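Local structure of uncharacterized protein (Nostoc punctiforme, 2QDR) at residues 54-58 with 59-63; 136-139 with 140-143. The protein is of unknown function but has the double-stranded beta-helix fold of the cupin superfamily and is a putative dioxygenase. All blocks are in the same frame, centred on the assembly; numbering follows the deposited sequence. Where two conformers were deposited one is given.

Contacts 1 and 2 are both local, each a place where a strand ends and the chain turns, and together they illustrate two ways of steering a chain from one sheet to the next. Contact 1 (54-58 with 59-63) uses polar side chains and lies on the link between the seven-stranded and eight-stranded sheets; contact 2 (136-139 with 140-143) uses proline, glycine and buried aliphatic groups. They lie on opposite sides of the chain's centre, with centres 29 Å apart and nearest atoms about 20 Å apart. Of contact 1, the side chain of Phe56 is about 11 Å from a bound unidentified ligand. No neighbouring subunit touches either contact.

Contact 1: residues 54-58 with 59-63; sequences QFFDT and NTVME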
loop_
_atom_site.group_PDB
_atom_site.type_symbol
_atom_site.label_atom_id
_atom_site.label_comp_id
_atom_site.label_asym_id
_atom_site.label_seq_id
_atom_site.Cartn_x
_atom_site.Cartn_y
_atom_site.Cartn_z
ATOM N N GLN A 54 16.073 30.350 -20.854
ATOM C CA GLN A 54 17.426 30.653 -21.341
ATOM C C GLN A 54 18.406 29.615 -20.819
ATOM O O GLN A 54 18.425 29.346 -19.621
ATOM C CB GLN A 54 17.895 32.032 -20.913
ATOM C CG GLN A 54 16.992 33.173 -21.333
ATOM C CD GLN A 54 17.596 34.521 -21.014
ATOM O OE1 GLN A 54 18.810 34.689 -21.059
ATOM N NE2 GLN A 54 16.753 35.502 -20.740
ATOM N N PHE A 55 19.211 29.049 -21.724
ATOM C CA PHE A 55 20.199 28.041 -21.392
ATOM C C PHE A 55 21.578 28.488 -21.843
ATOM O O PHE A 55 21.714 29.040 -22.936
ATOM C CB PHE A 55 19.912 26.725 -22.115
ATOM C CG PHE A 55 18.473 26.285 -22.082
ATOM C CD1 PHE A 55 17.785 26.207 -20.886
ATOM C CD2 PHE A 55 17.848 25.809 -23.241
ATOM C CE1 PHE A 55 16.459 25.764 -20.839
ATOM C CE2 PHE A 55 16.521 25.341 -23.210
ATOM C CZ PHE A 55 15.826 25.325 -22.001
ATOM N N PHE A 56 22.603 28.234 -21.030
ATOM C CA PHE A 56 23.979 28.594 -21.402
ATOM C C PHE A 56 25.053 27.853 -20.594
ATOM O O PHE A 56 24.816 27.389 -19.476
ATOM C CB PHE A 56 24.212 30.111 -21.319
ATOM C CG PHE A 56 23.908 30.713 -19.986
ATOM C CD1 PHE A 56 22.637 31.203 -19.708
ATOM C CD2 PHE A 56 24.899 30.833 -19.018
ATOM C CE1 PHE A 56 22.352 31.783 -18.486
ATOM C CE2 PHE A 56 24.620 31.412 -17.788
ATOM C CZ PHE A 56 23.347 31.895 -17.523
ATOM N N ASP A 57 26.233 27.758 -21.204
ATOM C CA ASP A 57 27.385 27.108 -20.631
ATOM C C ASP A 57 28.031 28.110 -19.692
ATOM O O ASP A 57 28.418 29.189 -20.128
ATOM C CB ASP A 57 28.355 26.697 -21.752
ATOM C CG ASP A 57 29.551 25.871 -21.268
ATOM O OD1 ASP A 57 29.647 25.520 -20.070
ATOM O OD2 ASP A 57 30.413 25.562 -22.123
ATOM N N THR A 58 28.138 27.763 -18.409
ATOM C CA THR A 58 28.773 28.645 -17.416
ATOM C C THR A 58 30.293 28.780 -17.652
ATOM O O THR A 58 30.880 29.777 -17.216
ATOM C CB THR A 58 28.488 28.210 -15.953
ATOM O OG1 THR A 58 28.971 26.875 -15.718
ATOM C CG2 THR A 58 26.992 28.275 -15.664
ATOM N N ASN A 59 30.915 27.799 -18.324
ATOM C CA ASN A 59 32.340 27.858 -18.664
ATOM C C ASN A 59 32.652 29.118 -19.482
ATOM O O ASN A 59 33.654 29.774 -19.234
ATOM C CB ASN A 59 32.798 26.639 -19.481
ATOM C CG ASN A 59 32.751 25.320 -18.710
ATOM O OD1 ASN A 59 33.054 25.250 -17.528
ATOM N ND2 ASN A 59 32.441 24.254 -19.420
ATOM N N THR A 60 31.774 29.449 -20.435
ATOM C CA THR A 60 31.938 30.621 -21.317
ATOM C C THR A 60 31.512 31.969 -20.691
ATOM O O THR A 60 31.733 33.018 -21.305
ATOM C CB THR A 60 31.180 30.429 -22.655
ATOM O OG1 THR A 60 29.768 30.364 -22.415
ATOM C CG2 THR A 60 31.647 29.153 -23.354
ATOM N N VAL A 61 30.888 31.951 -19.509
ATOM C CA VAL A 61 30.509 33.182 -18.818
ATOM C C VAL A 61 31.812 33.753 -18.309
ATOM O O VAL A 61 32.668 32.997 -17.832
ATOM C CB VAL A 61 29.551 32.958 -17.634
ATOM C CG1 VAL A 61 29.324 34.261 -16.837
ATOM C CG2 VAL A 61 28.216 32.389 -18.110
HETATM N N MSE A 62 31.947 35.074 -18.391
HETATM C CA MSE A 62 33.213 35.684 -17.978
HETATM C C MSE A 62 33.430 35.613 -16.464
HETATM O O MSE A 62 32.552 35.881 -15.644
HETATM C CB MSE A 62 33.405 37.103 -18.508
HETATM C CG MSE A 62 34.825 37.588 -18.216
HETATM SE SE MSE A 62 35.486 38.826 -19.508
HETATM C CE MSE A 62 35.462 37.667 -21.127
ATOM N N GLU A 63 34.655 35.193 -16.142
ATOM C CA GLU A 63 35.108 34.981 -14.784
ATOM C C GLU A 63 35.876 36.196 -14.277
ATOM O O GLU A 63 37.067 36.353 -14.564
ATOM C CB GLU A 63 35.980 33.718 -14.733
ATOM C CG GLU A 63 36.468 33.348 -13.353
ATOM C CD GLU A 63 37.218 32.036 -13.316
ATOM O OE1 GLU A 63 37.701 31.565 -14.371
ATOM O OE2 GLU A 63 37.340 31.483 -12.206
#
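Asp57 O is gripped twice by Thr60, firmly by the hydroxyl OG1 at 2.9 Å and weakly by the backbone N at 3.4 Å. The same aspartate forms an Asx turn: its OD1 accepts the backbone N-H of Asn59 at 3.1 Å. Main chain and side chain of one residue thus bend the chain at the end of strand 54-57, an outer strand of the seven-stranded sheet, where it leaves for strand 64-67 of another sheet. With CG anti to the backbone N (chi1 -174°), the carboxylate swings forward beside its own carbonyl carbon, and Asn59 N meets OD1 from above the carboxylate plane, 68° out of it. The Asn59 amide, turned 72° from that plane, makes no hydrogen bond to the carboxylate; its OD1 instead accepts from Arg95 NH1 of strand 92-98. With an alanine in place of Asp57, the N-H of Asn59 would probably be left without its carboxylate acceptor, and the Asx turn would be lost. One residue further on, Val61 N bonds Thr58 O at 3.2 Å, the donor standing well above the carbonyl plane. The hydroxyl OG1 of Thr58 has its main partner outside the bend, in Asp259 O, which ties the turn to the chain just before strand 260-264. The apolar part of the contact is Val61 CG2, which leans obliquely on the Phe56 ring, 3.7 Å from CE2, with CD2 the neighbouring ring atom it also meets.

Contact 2: residues 136-139 with 140-143; sequences FIPA and GVRI
A type II beta turn from Pro138 to Val141 closes the end of strand 133-137, held by the bond from Val141 N to Pro138 O at 3.1 Å. This bond is nearly straight, 163° at the hydrogen, although the donor stands above the carbonyl plane. Gly140 occupies the third position of the turn with a positive phi of 95°, a backbone shape in which a CB would be jammed against the carbonyl O of Ala139. On one flank of the turn the branch CG2 of Val141 lies obliquely against the proline ring, 3.6 Å from Pro138 CG and 3.7 Å from Pro138 CD. With CG1 anti to the backbone N (chi1 174°), Val141 directs CG2 to the side of its own N, where it meets the ring of the residue whose carbonyl that N binds. The Pro-Ala-Gly sequence is consistent with the PXG core of the second conserved cupin motif, and by that spacing Ile143 probably stands where many metal-binding cupins carry a histidine ligand. Here the position is aliphatic: Ile143 and Ile137 reach toward each other tip to tip across the mouth of the turn. The end carbon CD1 of Ile143 lies 3.6 Å from Ile137 CG2 and 3.7 Å from Ile137 CD1, touching both branches of its partner. Ile143 CG1 follows behind, 3.7 Å from Ile137 CG2. Phe183 touches both Pro138 and Ile143, while Ile115 of strand 113-117 packs on Ile137. At the apex, where the chain heads for strand 146-149 of another sheet, Ala139 N donates to Asp112 OD1, and the backbone of Gly140 is hydrogen-bonded to those of Phe109 and His175.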
loop_
_atom_site.group_PDB
_atom_site.type_symbol
_atom_site.label_atom_id
_atom_site.label_comp_id
_atom_site.label_asym_id
_atom_site.label_seq_id
_atom_site.Cartn_x
_atom_site.Cartn_y
_atom_site.Cartn_z
ATOM N N PHE A 136 22.264 26.314 3.953
ATOM C CA PHE A 136 21.361 27.464 3.874
ATOM C C PHE A 136 21.649 28.269 5.134
ATOM O O PHE A 136 21.419 27.785 6.242
ATOM C CB PHE A 136 19.875 27.118 3.833
ATOM C CG PHE A 136 18.995 28.338 3.766
ATOM C CD1 PHE A 136 18.573 28.984 4.918
ATOM C CD2 PHE A 136 18.620 28.860 2.546
ATOM C CE1 PHE A 136 17.783 30.126 4.851
ATOM C CE2 PHE A 136 17.819 30.006 2.467
ATOM C CZ PHE A 136 17.401 30.632 3.622
ATOM N N ILE A 137 22.128 29.491 4.951
ATOM C CA ILE A 137 22.480 30.383 6.034
ATOM C C ILE A 137 21.505 31.562 6.023
ATOM O O ILE A 137 21.665 32.481 5.214
ATOM C CB ILE A 137 23.937 30.875 5.883
ATOM C CG1 ILE A 137 24.886 29.678 5.715
ATOM C CG2 ILE A 137 24.332 31.767 7.083
ATOM C CD1 ILE A 137 26.297 30.051 5.346
ATOM N N PRO A 138 20.483 31.539 6.904
ATOM C CA PRO A 138 19.535 32.654 6.932
ATOM C C PRO A 138 20.229 33.936 7.332
ATOM O O PRO A 138 21.251 33.887 8.021
ATOM C CB PRO A 138 18.516 32.258 8.013
ATOM C CG PRO A 138 18.807 30.865 8.382
ATOM C CD PRO A 138 20.162 30.513 7.907
ATOM N N ALA A 139 19.689 35.061 6.877
ATOM C CA ALA A 139 20.251 36.366 7.183
ATOM C C ALA A 139 20.269 36.541 8.678
ATOM O O ALA A 139 19.272 36.257 9.333
ATOM C CB ALA A 139 19.430 37.469 6.549
ATOM N N GLY A 140 21.413 36.949 9.217
ATOM C CA GLY A 140 21.566 37.178 10.652
ATOM C C GLY A 140 22.138 36.024 11.450
ATOM O O GLY A 140 22.501 36.212 12.606
ATOM N N VAL A 141 22.206 34.831 10.863
ATOM C CA VAL A 141 22.755 33.667 11.553
ATOM C C VAL A 141 24.261 33.714 11.458
ATOM O O VAL A 141 24.796 33.864 10.370
ATOM C CB VAL A 141 22.248 32.328 10.957
ATOM C CG1 VAL A 141 22.962 31.115 11.602
ATOM C CG2 VAL A 141 20.721 32.235 11.107
ATOM N N ARG A 142 24.928 33.564 12.600
ATOM C CA ARG A 142 26.389 33.583 12.671
ATOM C C ARG A 142 27.024 32.273 12.241
ATOM O O ARG A 142 26.588 31.197 12.633
ATOM C CB ARG A 142 26.877 33.897 14.089
ATOM C CG ARG A 142 28.401 33.997 14.248
ATOM C CD ARG A 142 28.751 34.278 15.690
ATOM N NE ARG A 142 30.201 34.307 15.910
ATOM C CZ ARG A 142 30.986 33.233 16.034
ATOM N NH1 ARG A 142 30.509 31.985 15.932
ATOM N NH2 ARG A 142 32.287 33.413 16.231
ATOM N N ILE A 143 28.096 32.415 11.470
ATOM C CA ILE A 143 28.898 31.330 10.951
ATOM C C ILE A 143 30.255 31.550 11.542
ATOM O O ILE A 143 30.661 32.695 11.700
ATOM C CB ILE A 143 29.024 31.385 9.416
ATOM C CG1 ILE A 143 27.647 31.316 8.749
ATOM C CG2 ILE A 143 29.928 30.261 8.873
ATOM C CD1 ILE A 143 26.858 30.042 9.036
#